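Isocitrate dehydrogenase [NAD] subunit 1, mitochondrial (Saccharomyces cerevisiae, PDB 3BLX) catalyses, together with subunit 2 in an allosteric mitochondrial octamer, the NAD-dependent oxidative decarboxylation of isocitrate to 2-oxoglutarate in the citric acid cycle, and also binds RNA. Local coordinates at residues V127-E130 with E135-G138; M154-T159 with R195-E200; V181-I186 with S237-I242; S220-A223 with Q229-V232. All coordinates share one frame; numbering follows the deposited sequence.

Contact 1. Residues V127-E130 with E135-G138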
loop_
_atom_site.group_PDB
_atom_site.type_symbol
_atom_site.label_atom_id
_atom_site.label_comp_id
_atom_site.label_asym_id
_atom_site.label_seq_id
_atom_site.Cartn_x
_atom_site.Cartn_y
_atom_site.Cartn_z
ATOM N N VAL E 127 -25.310 -18.892 -15.956
ATOM C CA VAL E 127 -24.316 -18.300 -16.827
ATOM C C VAL E 127 -23.487 -17.326 -16.011
ATOM O O VAL E 127 -24.013 -16.392 -15.402
ATOM C CB VAL E 127 -24.961 -17.585 -18.044
ATOM C CG1 VAL E 127 -23.912 -16.783 -18.815
ATOM C CG2 VAL E 127 -25.647 -18.597 -18.958
ATOM N N ILE E 128 -22.185 -17.571 -15.957
ATOM C CA ILE E 128 -21.267 -16.692 -15.220
ATOM C C ILE E 128 -20.383 -16.021 -16.253
ATOM O O ILE E 128 -19.702 -16.700 -17.014
ATOM C CB ILE E 128 -20.407 -17.486 -14.209
ATOM C CG1 ILE E 128 -21.263 -18.026 -13.071
ATOM C CG2 ILE E 128 -19.293 -16.636 -13.661
ATOM C CD1 ILE E 128 -20.578 -18.995 -12.181
ATOM N N ARG E 129 -20.414 -14.696 -16.319
ATOM C CA ARG E 129 -19.582 -14.013 -17.300
ATOM C C ARG E 129 -18.561 -13.030 -16.686
ATOM O O ARG E 129 -18.837 -12.375 -15.686
ATOM C CB ARG E 129 -20.441 -13.372 -18.392
ATOM C CG ARG E 129 -20.894 -11.980 -18.110
ATOM C CD ARG E 129 -21.006 -11.198 -19.395
ATOM N NE ARG E 129 -21.183 -9.781 -19.113
ATOM C CZ ARG E 129 -22.367 -9.230 -18.868
ATOM N NH1 ARG E 129 -23.459 -9.992 -18.884
ATOM N NH2 ARG E 129 -22.465 -7.927 -18.609
ATOM N N GLU E 130 -17.376 -12.971 -17.286
ATOM C CA GLU E 130 -16.312 -12.098 -16.856
ATOM C C GLU E 130 -16.693 -10.663 -17.171
ATOM O O GLU E 130 -17.152 -10.387 -18.263
ATOM C CB GLU E 130 -15.011 -12.466 -17.583
ATOM C CG GLU E 130 -13.733 -12.099 -16.824
ATOM C CD GLU E 130 -13.467 -10.586 -16.744
ATOM O OE1 GLU E 130 -13.636 -9.887 -17.778
ATOM O OE2 GLU E 130 -13.084 -10.107 -15.640
ATOM N N GLU E 135 -14.603 -7.050 -23.979
ATOM C CA GLU E 135 -15.531 -6.012 -24.411
ATOM C C GLU E 135 -15.468 -4.758 -23.529
ATOM O O GLU E 135 -15.588 -3.638 -24.015
ATOM C CB GLU E 135 -16.961 -6.576 -24.440
ATOM C CG GLU E 135 -17.997 -5.633 -25.029
ATOM C CD GLU E 135 -19.298 -6.328 -25.428
ATOM O OE1 GLU E 135 -19.257 -7.497 -25.881
ATOM O OE2 GLU E 135 -20.364 -5.679 -25.306
ATOM N N PHE E 136 -15.238 -4.946 -22.234
ATOM C CA PHE E 136 -15.337 -3.863 -21.269
ATOM C C PHE E 136 -14.055 -3.081 -20.966
ATOM O O PHE E 136 -14.074 -2.202 -20.100
ATOM C CB PHE E 136 -15.915 -4.383 -19.964
ATOM C CG PHE E 136 -17.239 -5.035 -20.130
ATOM C CD1 PHE E 136 -17.416 -6.357 -19.777
ATOM C CD2 PHE E 136 -18.319 -4.326 -20.662
ATOM C CE1 PHE E 136 -18.663 -6.958 -19.945
ATOM C CE2 PHE E 136 -19.550 -4.926 -20.836
ATOM C CZ PHE E 136 -19.731 -6.232 -20.475
ATOM N N SER E 137 -12.960 -3.375 -21.670
ATOM C CA SER E 137 -11.697 -2.655 -21.461
ATOM C C SER E 137 -10.914 -2.412 -22.761
ATOM O O SER E 137 -9.703 -2.179 -22.756
ATOM C CB SER E 137 -10.803 -3.393 -20.447
ATOM O OG SER E 137 -10.176 -4.539 -21.021
ATOM N N GLY E 138 -11.588 -2.456 -23.889
ATOM C CA GLY E 138 -10.843 -2.253 -25.119
ATOM C C GLY E 138 -10.186 -0.890 -25.353
ATOM O O GLY E 138 -9.900 -0.108 -24.444
#

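Contact 2. Residues M154-T159 with R195-E200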
loop_
_atom_site.group_PDB
_atom_site.type_symbol
_atom_site.label_atom_id
_atom_site.label_comp_id
_atom_site.label_asym_id
_atom_site.label_seq_id
_atom_site.Cartn_x
_atom_site.Cartn_y
_atom_site.Cartn_z
ATOM N N MET E 154 -7.075 -10.005 -22.980
ATOM C CA MET E 154 -7.505 -11.137 -22.187
ATOM C C MET E 154 -6.275 -11.461 -21.362
ATOM O O MET E 154 -5.199 -11.673 -21.921
ATOM C CB MET E 154 -7.821 -12.319 -23.110
ATOM C CG MET E 154 -7.961 -13.687 -22.428
ATOM S SD MET E 154 -9.686 -14.121 -22.120
ATOM C CE MET E 154 -10.497 -13.572 -23.643
ATOM N N THR E 155 -6.400 -11.479 -20.042
ATOM C CA THR E 155 -5.213 -11.683 -19.211
ATOM C C THR E 155 -5.411 -12.829 -18.247
ATOM O O THR E 155 -6.518 -13.104 -17.822
ATOM C CB THR E 155 -4.818 -10.427 -18.398
ATOM O OG1 THR E 155 -5.542 -10.385 -17.156
ATOM C CG2 THR E 155 -5.055 -9.148 -19.190
ATOM N N ARG E 156 -4.325 -13.472 -17.865
ATOM C CA ARG E 156 -4.436 -14.682 -17.076
ATOM C C ARG E 156 -4.941 -14.428 -15.643
ATOM O O ARG E 156 -5.756 -15.189 -15.119
ATOM C CB ARG E 156 -3.129 -15.514 -17.126
ATOM C CG ARG E 156 -2.253 -15.465 -15.895
ATOM C CD ARG E 156 -1.084 -16.462 -15.997
ATOM N NE ARG E 156 -1.531 -17.841 -16.210
ATOM C CZ ARG E 156 -1.387 -18.512 -17.358
ATOM N NH1 ARG E 156 -0.776 -17.942 -18.421
ATOM N NH2 ARG E 156 -1.850 -19.766 -17.447
ATOM N N PRO E 157 -4.494 -13.343 -15.003
ATOM C CA PRO E 157 -5.044 -13.126 -13.655
ATOM C C PRO E 157 -6.557 -12.889 -13.670
ATOM O O PRO E 157 -7.257 -13.441 -12.821
ATOM C CB PRO E 157 -4.317 -11.863 -13.162
ATOM C CG PRO E 157 -3.102 -11.750 -14.042
ATOM C CD PRO E 157 -3.508 -12.312 -15.374
ATOM N N LYS E 158 -7.060 -12.089 -14.607
ATOM C CA LYS E 158 -8.503 -11.906 -14.680
ATOM C C LYS E 158 -9.199 -13.230 -14.987
ATOM O O LYS E 158 -10.253 -13.522 -14.418
ATOM C CB LYS E 158 -8.909 -10.830 -15.686
ATOM C CG LYS E 158 -9.187 -9.484 -15.073
ATOM C CD LYS E 158 -7.942 -8.632 -14.936
ATOM C CE LYS E 158 -8.307 -7.180 -14.603
ATOM N NZ LYS E 158 -9.083 -6.513 -15.701
ATOM N N THR E 159 -8.622 -14.059 -15.853
ATOM C CA THR E 159 -9.324 -15.305 -16.153
ATOM C C THR E 159 -9.211 -16.373 -15.067
ATOM O O THR E 159 -10.074 -17.237 -14.935
ATOM C CB THR E 159 -9.147 -15.827 -17.627
ATOM O OG1 THR E 159 -8.758 -17.198 -17.614
ATOM C CG2 THR E 159 -8.151 -15.058 -18.344
ATOM N N ARG E 195 -9.911 -21.108 -22.319
ATOM C CA ARG E 195 -10.213 -22.538 -22.234
ATOM C C ARG E 195 -9.192 -23.313 -21.414
ATOM O O ARG E 195 -9.560 -24.167 -20.604
ATOM C CB ARG E 195 -10.257 -23.150 -23.634
ATOM C CG ARG E 195 -10.339 -24.663 -23.645
ATOM C CD ARG E 195 -9.914 -25.227 -24.996
ATOM N NE ARG E 195 -8.504 -24.944 -25.269
ATOM C CZ ARG E 195 -7.984 -24.783 -26.492
ATOM N NH1 ARG E 195 -8.760 -24.879 -27.577
ATOM N NH2 ARG E 195 -6.681 -24.513 -26.631
ATOM N N ASN E 196 -7.907 -23.028 -21.625
ATOM C CA ASN E 196 -6.859 -23.746 -20.898
ATOM C C ASN E 196 -6.872 -23.463 -19.418
ATOM O O ASN E 196 -6.876 -24.403 -18.619
ATOM C CB ASN E 196 -5.484 -23.424 -21.454
ATOM C CG ASN E 196 -5.291 -23.997 -22.827
ATOM O OD1 ASN E 196 -6.028 -24.920 -23.240
ATOM N ND2 ASN E 196 -4.326 -23.446 -23.568
ATOM N N ILE E 197 -6.884 -22.179 -19.052
ATOM C CA ILE E 197 -6.883 -21.820 -17.651
ATOM C C ILE E 197 -8.078 -22.426 -16.920
ATOM O O ILE E 197 -7.929 -22.909 -15.799
ATOM C CB ILE E 197 -6.845 -20.315 -17.446
ATOM C CG1 ILE E 197 -5.487 -19.775 -17.890
ATOM C CG2 ILE E 197 -7.118 -19.985 -15.985
ATOM C CD1 ILE E 197 -5.415 -18.232 -17.995
ATOM N N ILE E 198 -9.254 -22.421 -17.556
ATOM C CA ILE E 198 -10.438 -22.924 -16.871
ATOM C C ILE E 198 -10.278 -24.420 -16.647
ATOM O O ILE E 198 -10.507 -24.912 -15.551
ATOM C CB ILE E 198 -11.759 -22.678 -17.639
ATOM C CG1 ILE E 198 -11.966 -21.194 -17.966
ATOM C CG2 ILE E 198 -12.947 -23.192 -16.818
ATOM C CD1 ILE E 198 -12.373 -20.387 -16.792
ATOM N N THR E 199 -9.885 -25.148 -17.684
ATOM C CA THR E 199 -9.744 -26.600 -17.555
ATOM C C THR E 199 -8.613 -27.017 -16.589
ATOM O O THR E 199 -8.751 -28.023 -15.897
ATOM C CB THR E 199 -9.611 -27.337 -18.934
ATOM O OG1 THR E 199 -8.320 -27.098 -19.495
ATOM C CG2 THR E 199 -10.681 -26.861 -19.919
ATOM N N GLU E 200 -7.523 -26.249 -16.517
ATOM C CA GLU E 200 -6.443 -26.569 -15.577
ATOM C C GLU E 200 -6.863 -26.343 -14.133
ATOM O O GLU E 200 -6.605 -27.167 -13.266
ATOM C CB GLU E 200 -5.169 -25.751 -15.850
ATOM C CG GLU E 200 -4.485 -26.029 -17.205
ATOM C CD GLU E 200 -3.483 -24.935 -17.602
ATOM O OE1 GLU E 200 -3.187 -24.043 -16.755
ATOM O OE2 GLU E 200 -3.000 -24.971 -18.762
#

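Contact 3. Residues V181-I186 with S237-I242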
loop_
_atom_site.group_PDB
_atom_site.type_symbol
_atom_site.label_atom_id
_atom_site.label_comp_id
_atom_site.label_asym_id
_atom_site.label_seq_id
_atom_site.Cartn_x
_atom_site.Cartn_y
_atom_site.Cartn_z
ATOM N N VAL E 181 -17.063 -21.553 -22.204
ATOM C CA VAL E 181 -17.514 -21.203 -23.540
ATOM C C VAL E 181 -16.525 -20.222 -24.161
ATOM O O VAL E 181 -16.244 -19.182 -23.590
ATOM C CB VAL E 181 -18.935 -20.557 -23.511
ATOM C CG1 VAL E 181 -19.346 -20.093 -24.903
ATOM C CG2 VAL E 181 -19.954 -21.526 -22.946
ATOM N N HIS E 182 -16.018 -20.540 -25.342
ATOM C CA HIS E 182 -14.948 -19.744 -25.919
ATOM C C HIS E 182 -14.945 -19.867 -27.442
ATOM O O HIS E 182 -15.743 -20.614 -28.023
ATOM C CB HIS E 182 -13.646 -20.304 -25.412
ATOM C CG HIS E 182 -13.448 -21.731 -25.788
ATOM N ND1 HIS E 182 -12.979 -22.114 -27.028
ATOM C CD2 HIS E 182 -13.686 -22.876 -25.104
ATOM C CE1 HIS E 182 -12.919 -23.434 -27.081
ATOM N NE2 HIS E 182 -13.339 -23.920 -25.925
ATOM N N LYS E 183 -14.034 -19.147 -28.083
ATOM C CA LYS E 183 -13.869 -19.230 -29.526
ATOM C C LYS E 183 -12.397 -19.531 -29.864
ATOM O O LYS E 183 -11.782 -18.844 -30.676
ATOM C CB LYS E 183 -14.332 -17.915 -30.171
ATOM C CG LYS E 183 -14.911 -18.029 -31.576
ATOM C CD LYS E 183 -15.791 -16.823 -31.892
ATOM C CE LYS E 183 -16.377 -16.911 -33.299
ATOM N NZ LYS E 183 -16.924 -18.268 -33.611
ATOM N N ALA E 184 -11.835 -20.563 -29.237
ATOM C CA ALA E 184 -10.410 -20.872 -29.394
ATOM C C ALA E 184 -10.028 -21.431 -30.764
ATOM O O ALA E 184 -8.848 -21.512 -31.103
ATOM C CB ALA E 184 -9.941 -21.818 -28.291
ATOM N N ASN E 185 -11.025 -21.832 -31.544
ATOM C CA ASN E 185 -10.782 -22.327 -32.894
ATOM C C ASN E 185 -10.229 -21.226 -33.809
ATOM O O ASN E 185 -9.415 -21.492 -34.696
ATOM C CB ASN E 185 -12.054 -22.970 -33.475
ATOM C CG ASN E 185 -13.255 -22.024 -33.473
ATOM O OD1 ASN E 185 -13.345 -21.110 -32.647
ATOM N ND2 ASN E 185 -14.193 -22.253 -34.396
ATOM N N ILE E 186 -10.662 -19.989 -33.568
ATOM C CA ILE E 186 -10.248 -18.834 -34.358
ATOM C C ILE E 186 -9.242 -17.972 -33.597
ATOM O O ILE E 186 -8.144 -17.694 -34.094
ATOM C CB ILE E 186 -11.449 -17.951 -34.724
ATOM C CG1 ILE E 186 -12.389 -18.703 -35.662
ATOM C CG2 ILE E 186 -10.986 -16.669 -35.381
ATOM C CD1 ILE E 186 -13.569 -17.870 -36.103
ATOM N N SER E 237 -16.630 -11.733 -21.400
ATOM C CA SER E 237 -17.623 -10.692 -21.578
ATOM C C SER E 237 -18.461 -10.825 -22.867
ATOM O O SER E 237 -19.689 -10.732 -22.822
ATOM C CB SER E 237 -16.923 -9.337 -21.559
ATOM O OG SER E 237 -15.753 -9.360 -22.384
ATOM N N MET E 238 -17.794 -11.030 -24.007
ATOM C CA MET E 238 -18.438 -10.883 -25.318
ATOM C C MET E 238 -19.524 -11.911 -25.651
ATOM O O MET E 238 -20.411 -11.622 -26.441
ATOM C CB MET E 238 -17.410 -10.783 -26.452
ATOM C CG MET E 238 -16.160 -11.623 -26.273
ATOM S SD MET E 238 -14.867 -10.859 -25.228
ATOM C CE MET E 238 -13.592 -12.112 -25.312
ATOM N N TYR E 239 -19.470 -13.093 -25.047
ATOM C CA TYR E 239 -20.433 -14.134 -25.383
ATOM C C TYR E 239 -21.519 -14.313 -24.326
ATOM O O TYR E 239 -22.460 -15.076 -24.499
ATOM C CB TYR E 239 -19.730 -15.478 -25.602
ATOM C CG TYR E 239 -18.461 -15.390 -26.423
ATOM C CD1 TYR E 239 -18.424 -14.665 -27.617
ATOM C CD2 TYR E 239 -17.299 -16.039 -26.009
ATOM C CE1 TYR E 239 -17.267 -14.581 -28.370
ATOM C CE2 TYR E 239 -16.138 -15.959 -26.743
ATOM C CZ TYR E 239 -16.122 -15.229 -27.927
ATOM O OH TYR E 239 -14.956 -15.145 -28.658
ATOM N N GLY E 240 -21.388 -13.625 -23.218
ATOM C CA GLY E 240 -22.280 -13.879 -22.117
ATOM C C GLY E 240 -23.632 -13.251 -22.341
ATOM O O GLY E 240 -24.644 -13.778 -21.899
ATOM N N THR E 241 -23.643 -12.103 -23.006
ATOM C CA THR E 241 -24.886 -11.444 -23.342
ATOM C C THR E 241 -25.735 -12.332 -24.262
ATOM O O THR E 241 -26.944 -12.486 -24.040
ATOM C CB THR E 241 -24.619 -10.092 -23.998
ATOM O OG1 THR E 241 -24.812 -9.057 -23.022
ATOM C CG2 THR E 241 -25.562 -9.853 -25.178
ATOM N N ILE E 242 -25.104 -12.913 -25.283
ATOM C CA ILE E 242 -25.804 -13.808 -26.186
ATOM C C ILE E 242 -26.312 -15.061 -25.477
ATOM O O ILE E 242 -27.493 -15.387 -25.563
ATOM C CB ILE E 242 -24.937 -14.190 -27.390
ATOM C CG1 ILE E 242 -24.876 -13.007 -28.354
ATOM C CG2 ILE E 242 -25.491 -15.411 -28.080
ATOM C CD1 ILE E 242 -23.688 -13.036 -29.265
#

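Contact 4. Residues S220-A223 with Q229-V232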
loop_
_atom_site.group_PDB
_atom_site.type_symbol
_atom_site.label_atom_id
_atom_site.label_comp_id
_atom_site.label_asym_id
_atom_site.label_seq_id
_atom_site.Cartn_x
_atom_site.Cartn_y
_atom_site.Cartn_z
ATOM N N SER E 220 -24.339 -21.949 -28.750
ATOM C CA SER E 220 -25.569 -21.270 -29.120
ATOM C C SER E 220 -26.584 -22.264 -29.681
ATOM O O SER E 220 -27.725 -22.318 -29.217
ATOM C CB SER E 220 -25.279 -20.199 -30.163
ATOM O OG SER E 220 -24.536 -19.142 -29.587
ATOM N N MET E 221 -26.166 -23.033 -30.683
ATOM C CA MET E 221 -27.011 -24.043 -31.300
ATOM C C MET E 221 -27.484 -25.037 -30.242
ATOM O O MET E 221 -28.677 -25.330 -30.120
ATOM C CB MET E 221 -26.224 -24.769 -32.392
ATOM C CG MET E 221 -27.060 -25.653 -33.291
ATOM S SD MET E 221 -26.000 -26.589 -34.388
ATOM C CE MET E 221 -25.532 -27.966 -33.300
ATOM N N GLN E 222 -26.542 -25.535 -29.466
ATOM C CA GLN E 222 -26.838 -26.516 -28.436
ATOM C C GLN E 222 -27.795 -25.961 -27.360
ATOM O O GLN E 222 -28.580 -26.693 -26.766
ATOM C CB GLN E 222 -25.523 -26.974 -27.800
ATOM C CG GLN E 222 -25.402 -28.460 -27.601
ATOM C CD GLN E 222 -25.472 -29.222 -28.898
ATOM O OE1 GLN E 222 -26.183 -30.223 -29.000
ATOM N NE2 GLN E 222 -24.742 -28.749 -29.909
ATOM N N ALA E 223 -27.721 -24.662 -27.100
ATOM C CA ALA E 223 -28.536 -24.076 -26.037
ATOM C C ALA E 223 -30.025 -23.940 -26.397
ATOM O O ALA E 223 -30.897 -24.041 -25.519
ATOM C CB ALA E 223 -27.975 -22.711 -25.600
ATOM N N GLN E 229 -28.237 -30.335 -21.353
ATOM C CA GLN E 229 -26.889 -30.846 -21.257
ATOM C C GLN E 229 -25.970 -29.903 -20.484
ATOM O O GLN E 229 -24.903 -30.314 -20.027
ATOM C CB GLN E 229 -26.352 -31.125 -22.666
ATOM C CG GLN E 229 -25.790 -29.931 -23.339
ATOM C CD GLN E 229 -25.571 -30.165 -24.808
ATOM O OE1 GLN E 229 -26.511 -30.105 -25.607
ATOM N NE2 GLN E 229 -24.318 -30.423 -25.185
ATOM N N PHE E 230 -26.396 -28.649 -20.317
ATOM C CA PHE E 230 -25.568 -27.628 -19.665
ATOM C C PHE E 230 -25.919 -27.449 -18.219
ATOM O O PHE E 230 -27.058 -27.686 -17.806
ATOM C CB PHE E 230 -25.662 -26.281 -20.384
ATOM C CG PHE E 230 -25.179 -26.333 -21.807
ATOM C CD1 PHE E 230 -26.039 -26.049 -22.859
ATOM C CD2 PHE E 230 -23.886 -26.727 -22.095
ATOM C CE1 PHE E 230 -25.612 -26.119 -24.175
ATOM C CE2 PHE E 230 -23.448 -26.806 -23.419
ATOM C CZ PHE E 230 -24.316 -26.496 -24.460
ATOM N N ASP E 231 -24.924 -27.025 -17.452
ATOM C CA ASP E 231 -25.115 -26.785 -16.036
ATOM C C ASP E 231 -24.660 -25.346 -15.668
ATOM O O ASP E 231 -25.462 -24.418 -15.623
ATOM C CB ASP E 231 -24.376 -27.866 -15.234
ATOM C CG ASP E 231 -24.806 -27.911 -13.772
ATOM O OD1 ASP E 231 -25.522 -26.981 -13.343
ATOM O OD2 ASP E 231 -24.430 -28.872 -13.053
ATOM N N VAL E 232 -23.371 -25.165 -15.415
ATOM C CA VAL E 232 -22.827 -23.846 -15.235
ATOM C C VAL E 232 -21.989 -23.482 -16.449
ATOM O O VAL E 232 -21.057 -24.202 -16.786
ATOM C CB VAL E 232 -21.969 -23.795 -13.980
ATOM C CG1 VAL E 232 -21.208 -22.507 -13.938
ATOM C CG2 VAL E 232 -22.828 -23.924 -12.745
#

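Contact 1. Residues V127-E130 with E135-G138
Arg-129 reaches the outer end of the Phe-136 ring, at CE1 and CZ. NH2 of Arg-129 lies 3.7 Å from CZ of Phe-136, while NE of Arg-129 sits in the ring plane, 3.9 Å from CE1 of Phe-136. The two flat groups are inclined at 35° and the side chains run at about a right angle. The backbone O of Glu-130 comes to the rim, near the ring plane and 4.1 Å from CE1 of Phe-136. With chi1 at 89°, CG of Arg-129 stands between its own N and carbonyl carbon, and a bend at chi2 carries the chain toward the phenyl group. Further out, Arg-98 makes a cation-pi contact with Phe-136, His-90 meets its ring, and Lys-99 NZ donates to Phe-136 O. On the strand, Glu-130 turns its carboxylate to the hydroxyl of Thr-132. Arg-98 and Arg-129 probably both bind the substrate, as in relatives. An aromatic ring touching both arginines offers them an apolar neighbour, consistent with their positive charge being turned to the anionic isocitrate.

Contact 2. Residues M154-T159 with R195-E200
Thr-159 and Ile-197 mark the nearest approach of two helix backbones, their CA atoms 7.1 Å apart, where helix 156-172 packs on helix 190-205. The second of these helices is the connection of a beta-alpha-beta crossover between the parallel strands 177-182 and 210-215. Ile-197 does most of the touching: its CG1 lies anti to the carbonyl carbon (chi1 -69°), sending CD1 onto Arg-156. That methyl rests 3.7 Å from CB of Arg-156 and lies over one face of the Arg-156 guanidinium, offset toward its rim. It also nears OG1 of Thr-159, though the place of that side chain is less certain. Replacing Ile-197 by an alanine is likely to open a gap between the helices and leave the arginine's aliphatic base and guanidinium face without their apolar cover. CD1 of Ile-198 adds a looser touch on O of Thr-159, 4.3 Å away, and the side chain reaches on to Ala-163 and Phe-167. Just before the first helix, Met-154 and Thr-155 continue the beta pairing into a strand of a neighbouring subunit 2, so this packing borders the subunit interface. Thr-155 also N-caps helix 156-172: its OG1 accepts a weak bond from N of Lys-158, 3.4 Å long but nearly straight at 165°.

Contact 3. Residues V181-I186 with S237-I242
Tyr-239, near the amino-terminal end of segment 237-242, lies against Val-181, His-182 and Lys-183 at the end of strand 177-182, at the carboxyl edge of the parallel part of the sheet. Here strand 177-182 lies beside strand 232-235, which leads into helix 237-251: an alpha/beta arrangement with the probable active-site residues just beyond the strand ends. Along segment 237-242, Ser-237 comes first, its OG held by N of Glu-135 and O of Glu-133. Met-238 follows and bends back on its neighbour, with CG 3.8 Å above one face of the Tyr-239 ring, toward the rim. Tyr-239 then spans the contact. CG stands anti to the carbonyl carbon (chi1 -44°), and the ring extends along the strand end, where CD2 of Tyr-239 is 4.1 Å from O of Val-181 and CE2 of Tyr-239 is 4.1 Å from CA of His-182. At its end, OH of Tyr-239 lies 3.2 Å from CB of Lys-183 and is hydrogen-bonded to OD2 of Asp-191, which also takes the backbone N-H of Lys-183. A phenylalanine here would probably leave Asp-191 with one bond fewer and the base of the lysine less firmly placed. Lys-183, probably critical for catalysis as in relatives, runs across the tyrosine at about a right angle and bends at chi4; its amine makes long, weak ion pairs with Asp-217 and with Asp-248 of a neighbouring subunit 2. Behind the lysine the loop is steadied by His-182, whose ND1 accepts from N of Ala-184 at 2.9 Å, the donor nearly in the imidazole plane.

Contact 4. Residues S220-A223 with Q229-V232
Asp-231 OD2 is gripped by the backbone N-H groups of Lys-176 and Ser-177, fixing the residue that follows Phe-230, whose ring meets Gln-222 and Ala-223. A salt bridge from OD1 of Asp-231 to Arg-175 holds the other carboxylate oxygen. The setting is a beta-alpha-beta crossover: strand 210-215 leads into helix 216-225, and the chain then returns through residues 229-231 to strand 232-235, passing over the intervening strand 177-182. The contact lies where helix 216-225 packs against this returning loop.

Phe-230 directs its outer rim at the helix. Its CG is anti to the carbonyl carbon (chi1 -61°), which brings CZ of Phe-230 to 3.6 Å from CB of Gln-222. At the same edge, N of Ala-223 stands 3.9 Å from CE1 of Phe-230, in the ring plane. The methyl of Ala-223 makes a looser apolar touch, its CB 4.4 Å from CE1 of Phe-230, and it also meets Ile-246 of helix 237-251. One face of the phenyl ring is covered by the preceding residue: CG of Gln-229 sits over the ring centre, 3.7 Å above the plane. One glutamine thus lies over the ring face and the other at its edge, though how their amide ends meet is doubtful.

Nearby on the helix, Ser-220 and Met-221 pack on Ile-249 and Asp-252 of a neighbouring subunit 2, whereas OG of Ser-220 bonds back to O of Val-216. The helical turn behind the phenyl rim is closed weakly, with N of Ala-223 3.2 Å from O of Ser-220.

Overall arrangement
Contacts 1 to 3 lie on one side of the chain's centre. Contact 1 closes first along the chain; contacts 2 and 3 have alternating segments, and contact 4 is nested within contact 3. Contacts 1 and 3 are about 10 Å apart between centres and share the main sheet; they join where N of Glu-135 probably bonds to OG of Ser-237. This pairing brings together the likely substrate arginine and the lysine thought critical for catalysis. Contact 2, its centre about 13 Å from those of both, packs helices 156-172 and 190-205 near subunit 2. Contact 4 touches contact 3 (centres about 13 Å apart) through Ile-242 and Ser-220, and contact 1 (centres about 19 Å apart) through Val-232 and Ile-128.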